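Local coordinates for protein FAD synthase (Thermoplasma volcanium GSS1, PDB 3GLV) that probably transfers the AMP portion of ATP to flavin mononucleotide, making the coenzyme flavin adenine dinucleotide and releasing diphosphate, at residues V10-H15 and P49-N54; V34-D39 and A69-E74; H20-S25 and S61-V66. All blocks are in the same frame, centred on the assembly; numbering follows the deposited sequence.

Contact 1 (V10-H15 and P49-N54); sequences VFDILH and PIFDEN. With SO4 (sulfate ion), chain C.
D12, in the loop after strand 4-9, grips two consecutive backbone N-H groups, those of I50 and F51, in the loop that leads into helix 53-60. Its first torsion sets CG anti to the backbone N (chi1 -169°), which carries the carboxylate out across P49 at about a right angle. Along the way D12 CB lies 4.0 Å from P49 CB, and D12 CG comes within 3.4 Å of that same P49 CB. At the tip the two oxygens divide the work. OD1 accepts F51 N at 2.9 Å through its syn lone pair, in a nearly straight bond (164° at the hydrogen). OD2 accepts I50 N, also at 2.9 Å and on the syn side, though 20° out of the carboxylate plane. Two bonds thus fix the rotation of the group, and P49, which has no N-H to offer, presents only carbon to the carboxylate.

Beside these two bonds, I13 CD1 meets the F51 ring at its edge, in plane, 3.5 Å from F51 CE2, and lies 3.8 Å from I50 CG2. I13 also packs on I13 of the second subunit, so a branched apolar residue serves both neighbours. On the far side of the loop a sulfate is held by V10 N to its O2 and F11 N to its O3, each at 2.7 Å, and by H18. An alanine in place of D12 would probably strand the N-H groups of I50 and F51 without acceptors and let the 49-51 loop drift. Two N-H donors facing one carboxylate are consistent with an aspartate that is probably ionised, while the sulfate, probably from the crystallisation liquor, is consistent with an ATP phosphate pocket built on backbone N-H groups.

Contact 2 (V34-D39 and A69-E74); sequences VVVARD and AILGHE
R38 lays its guanidinium between E74 and L71, just past the ends of two neighbouring strands. The chain is extended from CG to NE (chi2 -176°), long enough to bring NE within 2.8 Å of G72 O, in a hydrogen bond nearly in line with the C=O of G72 but bent at the hydrogen (142°). E74 bends at chi2 to run alongside R38 and places OE2 over one face, 3.3 Å from R38 NE. That oxygen sits well above the guanidinium plane, so no N-H points at it and the salt bridge rests on charge; the two planes are nearly parallel, 10° apart. L71 CB lies over the opposite face, toward its rim, 3.7 Å from R38 NH2.

Behind R38, strands 34-36 and 69-71 pair in parallel within the Rossmann-like sheet of the nucleotidylyltransferases, joined by I70 N to V34 O, V36 N to I70 O and G72 N to V36 O. Beta-branched valines suit such extended strands. V35 CG1, anti to its own N, presses on G72 CA at a tight 3.4 Å; any CB there would crowd it, so glycine fits. V35 CG2 meets I70 CG1 on the same sheet face, while V36 and L71 CD1 touch on the other.

Contact 3 (H20-S25 and S61-V66); sequences HYLKES and SELKVV
The backbone of helix 16-26 comes nearest to the loop 61-66 at K23 and V65, whose CA atoms lie 6.0 Å apart, where the loop folds into a type I beta turn from L63 to V66, closed by the V66 N to L63 O hydrogen bond. The contact itself is carried by aliphatic side chains. L22 reaches out from the helix with CG anti to its carbonyl carbon and a straight second torsion (chi2 -175°), which carries CD1 up to L63 and V66. L22 CD1 meets L63 CD1 tip to tip at 3.7 Å, the two leucines crossing at about a right angle, and the same L22 CD1 comes within 4.1 Å of V66 CG2.

Closer to the helix backbone, with V65 CG1 anti to the carbonyl carbon (chi1 -58°), CG2 falls between the backbone N and the carbonyl carbon and faces the helix, 4.0 Å from L22 CB and equally far from K23 N. A short branched residue suits so close an approach of the two backbones. K23 adds its own base, with K23 CB 4.4 Å from V65 CG1; its long chain then leads away to the dimer partner, where K23 NZ forms a salt bridge with E62 of the second subunit. Lysine therefore fits the border between buried packing and the dimer interface.

L22 also packs on A7 and V34, and V66 on V34, so helix, loop and sheet meet at V34. Such packing is characteristic of the Rossmann-like alpha/beta fold, in which helix 16-26, whose first turn carries most of the H15-H18 HxGH motif, inferred to bind ATP, forms the beta-alpha-beta crossover between strands 4-9 and 31-36.

All three contacts alternate along the chain: segments 10-15, 20-25 and 34-39 come first, and their partners 49-54, 61-66 and 69-74 follow in the order of contacts 1, 3 and 2. The centres of contacts 1 and 2 are about 11 Å apart, and contact 3 is about 15 Å from each. F11 joins them, its ring packing on V34 of contact 2 and on L22 of contact 3, while E53 of contact 1 bonds to D39 N of contact 2. Contact 2 is part of the parallel sheet; contacts 1 and 3 lie near opposite ends of helix 53-60 and both touch the second subunit, linking the inferred ATP site with the dimer interface.

Contact 1 (V10-H15 and P49-N54)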
ATOM      1  N   VAL A  10      -2.334   1.088 -13.849  1.00 19.74           N
ATOM      2  CA  VAL A  10      -3.455   0.278 -13.469  1.00 19.41           C
ATOM      3  C   VAL A  10      -3.413  -0.023 -11.988  1.00 19.38           C
ATOM      4  O   VAL A  10      -4.421   0.081 -11.351  1.00 17.93           O
ATOM      5  CB  VAL A  10      -3.490  -1.040 -14.316  1.00 19.25           C
ATOM      6  CG1 VAL A  10      -4.591  -1.910 -13.871  1.00 20.09           C
ATOM      7  CG2 VAL A  10      -3.615  -0.729 -15.907  1.00 18.22           C
ATOM      8  N   PHE A  11      -2.239  -0.420 -11.465  1.00 20.15           N
ATOM      9  CA  PHE A  11      -2.038  -0.779 -10.056  1.00 20.17           C
ATOM     10  C   PHE A  11      -3.004  -1.864  -9.611  1.00 20.80           C
ATOM     11  O   PHE A  11      -3.718  -1.703  -8.635  1.00 19.79           O
ATOM     12  CB  PHE A  11      -2.155   0.477  -9.140  1.00 20.68           C
ATOM     13  CG  PHE A  11      -1.250   1.626  -9.581  1.00 20.02           C
ATOM     14  CD1 PHE A  11       0.138   1.525  -9.422  1.00 22.70           C
ATOM     15  CD2 PHE A  11      -1.776   2.767 -10.222  1.00 21.46           C
ATOM     16  CE1 PHE A  11       0.988   2.550  -9.863  1.00 19.66           C
ATOM     17  CE2 PHE A  11      -0.943   3.792 -10.672  1.00 19.37           C
ATOM     18  CZ  PHE A  11       0.451   3.667 -10.493  1.00 19.74           C
ATOM     19  N   ASP A  12      -3.051  -2.955 -10.360  1.00 20.11           N
ATOM     20  CA  ASP A  12      -4.000  -4.034 -10.054  1.00 21.17           C
ATOM     21  C   ASP A  12      -3.591  -4.765  -8.764  1.00 21.46           C
ATOM     22  O   ASP A  12      -4.311  -4.711  -7.737  1.00 22.48           O
ATOM     23  CB  ASP A  12      -4.130  -4.992 -11.235  1.00 19.80           C
ATOM     24  CG  ASP A  12      -5.271  -5.949 -11.094  1.00 21.04           C
ATOM     25  OD1 ASP A  12      -6.291  -5.644 -10.391  1.00 18.19           O
ATOM     26  OD2 ASP A  12      -5.152  -7.019 -11.753  1.00 21.43           O
ATOM     27  N   ILE A  13      -2.446  -5.413  -8.804  1.00 22.20           N
ATOM     28  CA  ILE A  13      -1.889  -6.051  -7.614  1.00 23.55           C
ATOM     29  C   ILE A  13      -0.683  -5.248  -7.206  1.00 23.52           C
ATOM     30  O   ILE A  13       0.307  -5.222  -7.973  1.00 23.39           O
ATOM     31  CB  ILE A  13      -1.442  -7.491  -7.872  1.00 24.16           C
ATOM     32  CG1 ILE A  13      -2.590  -8.335  -8.408  1.00 27.88           C
ATOM     33  CG2 ILE A  13      -0.830  -8.157  -6.554  1.00 22.87           C
ATOM     34  CD1 ILE A  13      -3.760  -8.344  -7.473  1.00 34.33           C
ATOM     35  N   LEU A  14      -0.738  -4.603  -6.036  1.00 22.42           N
ATOM     36  CA  LEU A  14       0.376  -3.704  -5.645  1.00 23.23           C
ATOM     37  C   LEU A  14       1.632  -4.501  -5.404  1.00 23.34           C
ATOM     38  O   LEU A  14       1.606  -5.577  -4.759  1.00 22.01           O
ATOM     39  CB  LEU A  14       0.074  -2.853  -4.398  1.00 23.99           C
ATOM     40  CG  LEU A  14      -0.761  -1.582  -4.527  1.00 29.42           C
ATOM     41  CD1 LEU A  14      -0.985  -0.855  -3.224  1.00 30.98           C
ATOM     42  CD2 LEU A  14      -0.083  -0.642  -5.578  1.00 34.20           C
ATOM     43  N   HIS A  15       2.737  -3.994  -5.924  1.00 23.88           N
ATOM     44  CA  HIS A  15       4.018  -4.596  -5.667  1.00 23.84           C
ATOM     45  C   HIS A  15       5.131  -3.542  -5.576  1.00 23.42           C
ATOM     46  O   HIS A  15       4.870  -2.365  -5.754  1.00 21.31           O
ATOM     47  CB  HIS A  15       4.302  -5.619  -6.704  1.00 24.62           C
ATOM     48  CG  HIS A  15       4.333  -5.094  -8.087  1.00 27.45           C
ATOM     49  ND1 HIS A  15       5.259  -4.163  -8.513  1.00 29.76           N
ATOM     50  CD2 HIS A  15       3.546  -5.364  -9.161  1.00 31.48           C
ATOM     51  CE1 HIS A  15       5.064  -3.903  -9.794  1.00 30.20           C
ATOM     52  NE2 HIS A  15       4.023  -4.608 -10.211  1.00 32.10           N
ATOM     53  N   PRO A  49      -7.894  -6.293 -15.338  1.00 25.18           N
ATOM     54  CA  PRO A  49      -7.469  -6.346 -13.920  1.00 24.34           C
ATOM     55  C   PRO A  49      -8.453  -7.172 -13.061  1.00 23.67           C
ATOM     56  O   PRO A  49      -9.646  -7.181 -13.335  1.00 25.38           O
ATOM     57  CB  PRO A  49      -7.472  -4.893 -13.490  1.00 24.06           C
ATOM     58  CG  PRO A  49      -8.359  -4.172 -14.539  1.00 26.36           C
ATOM     59  CD  PRO A  49      -8.535  -5.027 -15.711  1.00 24.02           C
ATOM     60  N   ILE A  50      -7.952  -7.846 -12.037  1.00 20.87           N
ATOM     61  CA  ILE A  50      -8.774  -8.670 -11.153  1.00 19.86           C
ATOM     62  C   ILE A  50      -9.521  -7.834 -10.074  1.00 18.95           C
ATOM     63  O   ILE A  50     -10.587  -8.236  -9.560  1.00 18.86           O
ATOM     64  CB  ILE A  50      -7.827  -9.776 -10.531  1.00 19.69           C
ATOM     65  CG1 ILE A  50      -8.618 -10.958 -10.042  1.00 21.80           C
ATOM     66  CG2 ILE A  50      -6.921  -9.216  -9.478  1.00 17.96           C
ATOM     67  CD1 ILE A  50      -7.728 -12.063  -9.553  1.00 26.90           C
ATOM     68  N   PHE A  51      -8.954  -6.679  -9.724  1.00 17.94           N
ATOM     69  CA  PHE A  51      -9.620  -5.734  -8.817  1.00 18.56           C
ATOM     70  C   PHE A  51     -10.318  -4.632  -9.621  1.00 19.65           C
ATOM     71  O   PHE A  51      -9.758  -4.117 -10.594  1.00 18.00           O
ATOM     72  CB  PHE A  51      -8.587  -5.117  -7.870  1.00 18.84           C
ATOM     73  CG  PHE A  51      -8.196  -6.005  -6.726  1.00 17.29           C
ATOM     74  CD1 PHE A  51      -9.069  -6.183  -5.648  1.00 16.31           C
ATOM     75  CD2 PHE A  51      -6.933  -6.572  -6.661  1.00 16.02           C
ATOM     76  CE1 PHE A  51      -8.728  -6.952  -4.575  1.00 14.92           C
ATOM     77  CE2 PHE A  51      -6.552  -7.363  -5.584  1.00 14.59           C
ATOM     78  CZ  PHE A  51      -7.475  -7.580  -4.521  1.00 16.77           C
ATOM     79  N   ASP A  52     -11.514  -4.241  -9.192  1.00 19.24           N
ATOM     80  CA  ASP A  52     -12.290  -3.212  -9.932  1.00 20.27           C
ATOM     81  C   ASP A  52     -11.681  -1.828  -9.687  1.00 20.07           C
ATOM     82  O   ASP A  52     -10.878  -1.639  -8.768  1.00 20.71           O
ATOM     83  CB  ASP A  52     -13.727  -3.188  -9.421  1.00 19.99           C
ATOM     84  CG  ASP A  52     -13.763  -2.751  -7.960  1.00 23.49           C
ATOM     85  OD1 ASP A  52     -13.545  -3.584  -7.032  1.00 30.78           O
ATOM     86  OD2 ASP A  52     -13.827  -1.545  -7.738  1.00 25.70           O
ATOM     87  N   GLU A  53     -12.073  -0.859 -10.510  1.00 20.24           N
ATOM     88  CA  GLU A  53     -11.394   0.433 -10.558  1.00 19.52           C
ATOM     89  C   GLU A  53     -11.498   1.214  -9.274  1.00 19.36           C
ATOM     90  O   GLU A  53     -10.551   1.841  -8.895  1.00 18.99           O
ATOM     91  CB  GLU A  53     -11.837   1.290 -11.754  1.00 19.75           C
ATOM     92  CG  GLU A  53     -13.266   1.799 -11.659  1.00 20.19           C
ATOM     93  CD  GLU A  53     -13.872   2.204 -13.004  1.00 23.38           C
ATOM     94  OE1 GLU A  53     -13.294   1.901 -14.078  1.00 21.77           O
ATOM     95  OE2 GLU A  53     -14.926   2.869 -12.938  1.00 22.98           O
ATOM     96  N   ASN A  54     -12.626   1.149  -8.580  1.00 20.53           N
ATOM     97  CA  ASN A  54     -12.774   1.865  -7.324  1.00 21.77           C
ATOM     98  C   ASN A  54     -11.895   1.264  -6.246  1.00 22.33           C
ATOM     99  O   ASN A  54     -11.268   1.990  -5.454  1.00 22.43           O
ATOM    100  CB  ASN A  54     -14.236   1.895  -6.861  1.00 22.40           C
ATOM    101  CG  ASN A  54     -15.118   2.599  -7.863  1.00 24.97           C
ATOM    102  OD1 ASN A  54     -14.671   3.496  -8.578  1.00 25.74           O
ATOM    103  ND2 ASN A  54     -16.339   2.158  -7.973  1.00 27.77           N
TER
HETATM  104  S   SO4 C 203       0.744  -0.769 -14.098  1.00 48.52           S
HETATM  105  O1  SO4 C 203       0.716  -1.991 -14.919  1.00 57.52           O
HETATM  106  O2  SO4 C 203       0.030   0.269 -14.840  1.00 55.19           O
HETATM  107  O3  SO4 C 203      -0.032  -0.990 -12.856  1.00 51.06           O
HETATM  108  O4  SO4 C 203       2.178  -0.487 -13.980  1.00 51.83           O

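Contact 2 (V34-D39 and A69-E74)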
ATOM      1  N   VAL A  34      -1.834  10.612  -8.503  1.00 19.93           N
ATOM      2  CA  VAL A  34      -1.795   9.367  -9.283  1.00 18.85           C
ATOM      3  C   VAL A  34      -3.057   9.175 -10.064  1.00 20.34           C
ATOM      4  O   VAL A  34      -4.216   9.292  -9.495  1.00 18.98           O
ATOM      5  CB  VAL A  34      -1.515   8.122  -8.373  1.00 20.58           C
ATOM      6  CG1 VAL A  34      -1.508   6.832  -9.219  1.00 17.00           C
ATOM      7  CG2 VAL A  34      -0.217   8.305  -7.571  1.00 17.23           C
ATOM      8  N   VAL A  35      -2.905   8.895 -11.358  1.00 18.68           N
ATOM      9  CA  VAL A  35      -4.089   8.662 -12.188  1.00 19.58           C
ATOM     10  C   VAL A  35      -4.215   7.167 -12.484  1.00 19.99           C
ATOM     11  O   VAL A  35      -3.337   6.552 -13.100  1.00 18.84           O
ATOM     12  CB  VAL A  35      -4.022   9.463 -13.519  1.00 20.94           C
ATOM     13  CG1 VAL A  35      -5.263   9.184 -14.444  1.00 19.48           C
ATOM     14  CG2 VAL A  35      -3.807  10.966 -13.239  1.00 19.79           C
ATOM     15  N   VAL A  36      -5.296   6.598 -11.990  1.00 19.59           N
ATOM     16  CA  VAL A  36      -5.533   5.156 -11.969  1.00 20.89           C
ATOM     17  C   VAL A  36      -6.451   4.779 -13.151  1.00 21.56           C
ATOM     18  O   VAL A  36      -7.548   5.350 -13.290  1.00 21.57           O
ATOM     19  CB  VAL A  36      -6.217   4.746 -10.625  1.00 20.63           C
ATOM     20  CG1 VAL A  36      -6.603   3.243 -10.630  1.00 19.76           C
ATOM     21  CG2 VAL A  36      -5.319   5.065  -9.461  1.00 18.12           C
ATOM     22  N   ALA A  37      -6.027   3.836 -13.993  1.00 21.79           N
ATOM     23  CA  ALA A  37      -6.792   3.473 -15.199  1.00 22.25           C
ATOM     24  C   ALA A  37      -8.172   2.902 -14.849  1.00 22.31           C
ATOM     25  O   ALA A  37      -8.298   2.100 -13.932  1.00 22.17           O
ATOM     26  CB  ALA A  37      -6.009   2.471 -16.027  1.00 22.08           C
ATOM     27  N   ARG A  38      -9.207   3.370 -15.549  1.00 22.12           N
ATOM     28  CA  ARG A  38     -10.509   2.750 -15.526  1.00 22.69           C
ATOM     29  C   ARG A  38     -10.424   1.314 -16.001  1.00 21.76           C
ATOM     30  O   ARG A  38      -9.546   0.939 -16.760  1.00 19.03           O
ATOM     31  CB  ARG A  38     -11.487   3.509 -16.439  1.00 24.03           C
ATOM     32  CG  ARG A  38     -11.863   4.842 -15.828  1.00 27.49           C
ATOM     33  CD  ARG A  38     -12.873   5.644 -16.553  1.00 32.36           C
ATOM     34  NE  ARG A  38     -13.101   6.880 -15.800  1.00 38.30           N
ATOM     35  CZ  ARG A  38     -13.976   7.023 -14.797  1.00 42.65           C
ATOM     36  NH1 ARG A  38     -14.764   6.019 -14.427  1.00 44.52           N
ATOM     37  NH2 ARG A  38     -14.072   8.193 -14.154  1.00 44.54           N
ATOM     38  N   ASP A  39     -11.373   0.524 -15.551  1.00 22.29           N
ATOM     39  CA  ASP A  39     -11.465  -0.868 -15.987  1.00 23.93           C
ATOM     40  C   ASP A  39     -11.607  -1.016 -17.507  1.00 24.31           C
ATOM     41  O   ASP A  39     -10.963  -1.886 -18.094  1.00 24.77           O
ATOM     42  CB  ASP A  39     -12.609  -1.602 -15.266  1.00 23.82           C
ATOM     43  CG  ASP A  39     -12.351  -1.818 -13.748  1.00 26.02           C
ATOM     44  OD1 ASP A  39     -11.194  -2.218 -13.311  1.00 28.34           O
ATOM     45  OD2 ASP A  39     -13.355  -1.668 -12.983  1.00 21.63           O
ATOM     46  N   ALA A  69      -5.378  10.737  -5.601  1.00 24.29           N
ATOM     47  CA  ALA A  69      -5.591   9.745  -6.633  1.00 24.03           C
ATOM     48  C   ALA A  69      -6.917   9.932  -7.287  1.00 23.74           C
ATOM     49  O   ALA A  69      -7.936  10.155  -6.613  1.00 23.13           O
ATOM     50  CB  ALA A  69      -5.448   8.333  -6.065  1.00 23.43           C
ATOM     51  N   ILE A  70      -6.901   9.836  -8.611  1.00 22.70           N
ATOM     52  CA  ILE A  70      -8.089   9.959  -9.414  1.00 22.75           C
ATOM     53  C   ILE A  70      -8.191   8.929 -10.524  1.00 22.67           C
ATOM     54  O   ILE A  70      -7.188   8.364 -11.021  1.00 22.41           O
ATOM     55  CB  ILE A  70      -8.260  11.369 -10.016  1.00 23.35           C
ATOM     56  CG1 ILE A  70      -7.124  11.712 -10.958  1.00 22.93           C
ATOM     57  CG2 ILE A  70      -8.368  12.479  -8.897  1.00 23.98           C
ATOM     58  CD1 ILE A  70      -7.472  12.931 -11.752  1.00 23.20           C
ATOM     59  N   LEU A  71      -9.416   8.687 -10.943  1.00 22.73           N
ATOM     60  CA  LEU A  71      -9.642   7.839 -12.107  1.00 24.83           C
ATOM     61  C   LEU A  71      -9.288   8.610 -13.400  1.00 25.40           C
ATOM     62  O   LEU A  71      -9.580   9.792 -13.552  1.00 25.08           O
ATOM     63  CB  LEU A  71     -11.084   7.343 -12.113  1.00 25.45           C
ATOM     64  CG  LEU A  71     -11.421   5.896 -11.683  1.00 28.87           C
ATOM     65  CD1 LEU A  71     -10.360   5.142 -10.975  1.00 23.51           C
ATOM     66  CD2 LEU A  71     -12.780   5.808 -10.919  1.00 32.36           C
ATOM     67  N   GLY A  72      -8.684   7.933 -14.342  1.00 25.92           N
ATOM     68  CA  GLY A  72      -8.378   8.531 -15.609  1.00 27.29           C
ATOM     69  C   GLY A  72      -9.570   8.636 -16.555  1.00 29.53           C
ATOM     70  O   GLY A  72     -10.682   8.313 -16.213  1.00 27.89           O
ATOM     71  N   HIS A  73      -9.299   9.115 -17.751  1.00 32.32           N
ATOM     72  CA  HIS A  73     -10.323   9.321 -18.749  1.00 36.15           C
ATOM     73  C   HIS A  73     -10.292   8.287 -19.818  1.00 38.99           C
ATOM     74  O   HIS A  73      -9.318   8.089 -20.504  1.00 39.41           O
ATOM     75  CB  HIS A  73     -10.211  10.689 -19.382  1.00 36.00           C
ATOM     76  CG  HIS A  73     -10.830  11.761 -18.567  1.00 36.55           C
ATOM     77  ND1 HIS A  73     -12.124  11.692 -18.129  1.00 40.79           N
ATOM     78  CD2 HIS A  73     -10.324  12.906 -18.076  1.00 36.95           C
ATOM     79  CE1 HIS A  73     -12.400  12.763 -17.418  1.00 42.34           C
ATOM     80  NE2 HIS A  73     -11.324  13.517 -17.372  1.00 39.84           N
ATOM     81  N   GLU A  74     -11.444   7.683 -19.945  1.00 42.57           N
ATOM     82  CA  GLU A  74     -11.725   6.507 -20.704  1.00 45.69           C
ATOM     83  C   GLU A  74     -10.970   6.220 -21.998  1.00 46.67           C
ATOM     84  O   GLU A  74     -10.912   5.082 -22.417  1.00 48.13           O
ATOM     85  CB  GLU A  74     -13.235   6.443 -20.890  1.00 47.12           C
ATOM     86  CG  GLU A  74     -14.010   6.761 -19.581  1.00 49.89           C
ATOM     87  CD  GLU A  74     -13.968   8.220 -19.163  1.00 54.18           C
ATOM     88  OE1 GLU A  74     -13.314   9.012 -19.824  1.00 57.43           O
ATOM     89  OE2 GLU A  74     -14.630   8.593 -18.183  1.00 57.32           O
TER

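Contact 3 (H20-S25 and S61-V66)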
ATOM      1  N   HIS A  20       8.370   1.683  -6.141  1.00 18.99           N
ATOM      2  CA  HIS A  20       9.567   2.441  -6.604  1.00 18.46           C
ATOM      3  C   HIS A  20       9.096   3.562  -7.571  1.00 19.12           C
ATOM      4  O   HIS A  20       9.559   4.688  -7.468  1.00 19.01           O
ATOM      5  CB  HIS A  20      10.561   1.541  -7.267  1.00 17.77           C
ATOM      6  CG  HIS A  20      11.704   2.232  -7.966  1.00 20.04           C
ATOM      7  ND1 HIS A  20      12.855   2.626  -7.301  1.00 18.83           N
ATOM      8  CD2 HIS A  20      11.948   2.434  -9.291  1.00 22.14           C
ATOM      9  CE1 HIS A  20      13.713   3.128  -8.184  1.00 23.43           C
ATOM     10  NE2 HIS A  20      13.196   3.014  -9.400  1.00 18.93           N
ATOM     11  N   TYR A  21       8.176   3.282  -8.467  1.00 18.92           N
ATOM     12  CA  TYR A  21       7.681   4.290  -9.391  1.00 17.71           C
ATOM     13  C   TYR A  21       7.056   5.465  -8.671  1.00 18.80           C
ATOM     14  O   TYR A  21       7.418   6.566  -8.915  1.00 17.00           O
ATOM     15  CB  TYR A  21       6.704   3.677 -10.399  1.00 18.33           C
ATOM     16  CG  TYR A  21       5.976   4.637 -11.332  1.00 18.01           C
ATOM     17  CD1 TYR A  21       6.644   5.427 -12.212  1.00 16.47           C
ATOM     18  CD2 TYR A  21       4.618   4.696 -11.339  1.00 20.27           C
ATOM     19  CE1 TYR A  21       5.980   6.246 -13.048  1.00 17.31           C
ATOM     20  CE2 TYR A  21       3.950   5.511 -12.163  1.00 21.24           C
ATOM     21  CZ  TYR A  21       4.625   6.285 -13.013  1.00 17.25           C
ATOM     22  OH  TYR A  21       3.918   7.086 -13.820  1.00 17.98           O
ATOM     23  N   LEU A  22       6.137   5.188  -7.765  1.00 17.85           N
ATOM     24  CA  LEU A  22       5.463   6.207  -7.015  1.00 17.58           C
ATOM     25  C   LEU A  22       6.417   6.994  -6.091  1.00 17.16           C
ATOM     26  O   LEU A  22       6.434   8.175  -6.125  1.00 17.35           O
ATOM     27  CB  LEU A  22       4.292   5.615  -6.249  1.00 16.64           C
ATOM     28  CG  LEU A  22       3.188   4.988  -7.089  1.00 20.31           C
ATOM     29  CD1 LEU A  22       2.011   4.519  -6.266  1.00 22.50           C
ATOM     30  CD2 LEU A  22       2.744   5.959  -8.134  1.00 31.00           C
ATOM     31  N   LYS A  23       7.225   6.310  -5.307  1.00 18.09           N
ATOM     32  CA  LYS A  23       8.146   6.942  -4.389  1.00 18.97           C
ATOM     33  C   LYS A  23       9.133   7.837  -5.081  1.00 19.23           C
ATOM     34  O   LYS A  23       9.424   8.962  -4.589  1.00 18.94           O
ATOM     35  CB  LYS A  23       8.848   5.922  -3.521  1.00 19.62           C
ATOM     36  CG  LYS A  23       9.800   6.501  -2.545  1.00 22.39           C
ATOM     37  CD  LYS A  23      10.401   5.425  -1.555  1.00 26.61           C
ATOM     38  CE  LYS A  23       9.343   4.853  -0.585  1.00 27.20           C
ATOM     39  NZ  LYS A  23      10.084   4.059   0.437  1.00 25.32           N
ATOM     40  N   GLU A  24       9.670   7.377  -6.212  1.00 19.11           N
ATOM     41  CA  GLU A  24      10.659   8.196  -6.920  1.00 18.80           C
ATOM     42  C   GLU A  24       9.933   9.382  -7.581  1.00 19.30           C
ATOM     43  O   GLU A  24      10.480  10.453  -7.641  1.00 17.67           O
ATOM     44  CB  GLU A  24      11.440   7.390  -7.940  1.00 19.13           C
ATOM     45  CG  GLU A  24      12.336   6.316  -7.339  1.00 20.59           C
ATOM     46  CD  GLU A  24      13.339   6.873  -6.347  1.00 20.50           C
ATOM     47  OE1 GLU A  24      14.260   7.584  -6.765  1.00 22.02           O
ATOM     48  OE2 GLU A  24      13.203   6.597  -5.151  1.00 21.82           O
ATOM     49  N   SER A  25       8.669   9.194  -8.013  1.00 18.68           N
ATOM     50  CA  SER A  25       7.941  10.284  -8.593  1.00 18.86           C
ATOM     51  C   SER A  25       7.742  11.361  -7.536  1.00 20.12           C
ATOM     52  O   SER A  25       7.913  12.526  -7.832  1.00 19.82           O
ATOM     53  CB  SER A  25       6.617   9.846  -9.206  1.00 19.00           C
ATOM     54  OG  SER A  25       6.823   8.901 -10.261  1.00 19.31           O
ATOM     55  N   SER A  61      -4.629   5.211  -2.795  1.00 20.17           N
ATOM     56  CA  SER A  61      -4.807   6.393  -1.944  1.00 21.02           C
ATOM     57  C   SER A  61      -4.271   6.162  -0.520  1.00 20.82           C
ATOM     58  O   SER A  61      -4.151   7.116   0.268  1.00 21.14           O
ATOM     59  CB  SER A  61      -6.310   6.725  -1.817  1.00 20.37           C
ATOM     60  OG  SER A  61      -6.718   7.165  -3.108  1.00 27.44           O
ATOM     61  N   GLU A  62      -4.015   4.914  -0.164  1.00 20.88           N
ATOM     62  CA  GLU A  62      -3.591   4.604   1.202  1.00 21.11           C
ATOM     63  C   GLU A  62      -2.090   4.653   1.350  1.00 21.04           C
ATOM     64  O   GLU A  62      -1.589   4.450   2.473  1.00 22.10           O
ATOM     65  CB  GLU A  62      -4.145   3.228   1.643  1.00 20.87           C
ATOM     66  CG  GLU A  62      -5.697   3.217   1.813  1.00 23.13           C
ATOM     67  CD  GLU A  62      -6.183   4.024   2.985  1.00 26.23           C
ATOM     68  OE1 GLU A  62      -5.406   4.200   3.954  1.00 25.07           O
ATOM     69  OE2 GLU A  62      -7.375   4.426   2.971  1.00 25.99           O
ATOM     70  N   LEU A  63      -1.362   4.890   0.256  1.00 19.04           N
ATOM     71  CA  LEU A  63       0.096   4.976   0.319  1.00 18.66           C
ATOM     72  C   LEU A  63       0.632   6.304   0.805  1.00 19.46           C
ATOM     73  O   LEU A  63       0.198   7.386   0.358  1.00 21.17           O
ATOM     74  CB  LEU A  63       0.724   4.686  -1.031  1.00 17.78           C
ATOM     75  CG  LEU A  63       0.380   3.304  -1.596  1.00 18.77           C
ATOM     76  CD1 LEU A  63       0.815   3.261  -3.055  1.00 15.36           C
ATOM     77  CD2 LEU A  63       1.012   2.211  -0.727  1.00 19.78           C
ATOM     78  N   LYS A  64       1.618   6.232   1.701  1.00 19.17           N
ATOM     79  CA  LYS A  64       2.203   7.447   2.289  1.00 20.44           C
ATOM     80  C   LYS A  64       2.542   8.465   1.213  1.00 19.60           C
ATOM     81  O   LYS A  64       2.236   9.622   1.367  1.00 17.03           O
ATOM     82  CB  LYS A  64       3.501   7.123   3.087  1.00 19.71           C
ATOM     83  CG  LYS A  64       3.249   6.423   4.453  1.00 22.00           C
ATOM     84  CD  LYS A  64       4.575   6.131   5.241  1.00 23.62           C
ATOM     85  CE  LYS A  64       4.361   5.239   6.499  1.00 24.15           C
ATOM     86  NZ  LYS A  64       3.045   5.510   7.294  1.00 24.16           N
ATOM     87  N   VAL A  65       3.155   8.008   0.117  1.00 19.96           N
ATOM     88  CA  VAL A  65       3.712   8.928  -0.854  1.00 20.24           C
ATOM     89  C   VAL A  65       2.667   9.543  -1.788  1.00 22.62           C
ATOM     90  O   VAL A  65       2.991  10.494  -2.498  1.00 23.81           O
ATOM     91  CB  VAL A  65       4.861   8.274  -1.684  1.00 20.24           C
ATOM     92  CG1 VAL A  65       5.964   7.777  -0.753  1.00 19.31           C
ATOM     93  CG2 VAL A  65       4.361   7.187  -2.599  1.00 19.16           C
ATOM     94  N   VAL A  66       1.411   9.068  -1.742  1.00 22.83           N
ATOM     95  CA  VAL A  66       0.396   9.542  -2.626  1.00 22.61           C
ATOM     96  C   VAL A  66      -0.445  10.638  -1.969  1.00 24.16           C
ATOM     97  O   VAL A  66      -1.175  10.407  -0.965  1.00 23.15           O
ATOM     98  CB  VAL A  66      -0.543   8.385  -3.157  1.00 22.58           C
ATOM     99  CG1 VAL A  66      -1.629   8.936  -4.055  1.00 21.14           C
ATOM    100  CG2 VAL A  66       0.249   7.304  -3.863  1.00 19.80           C
TER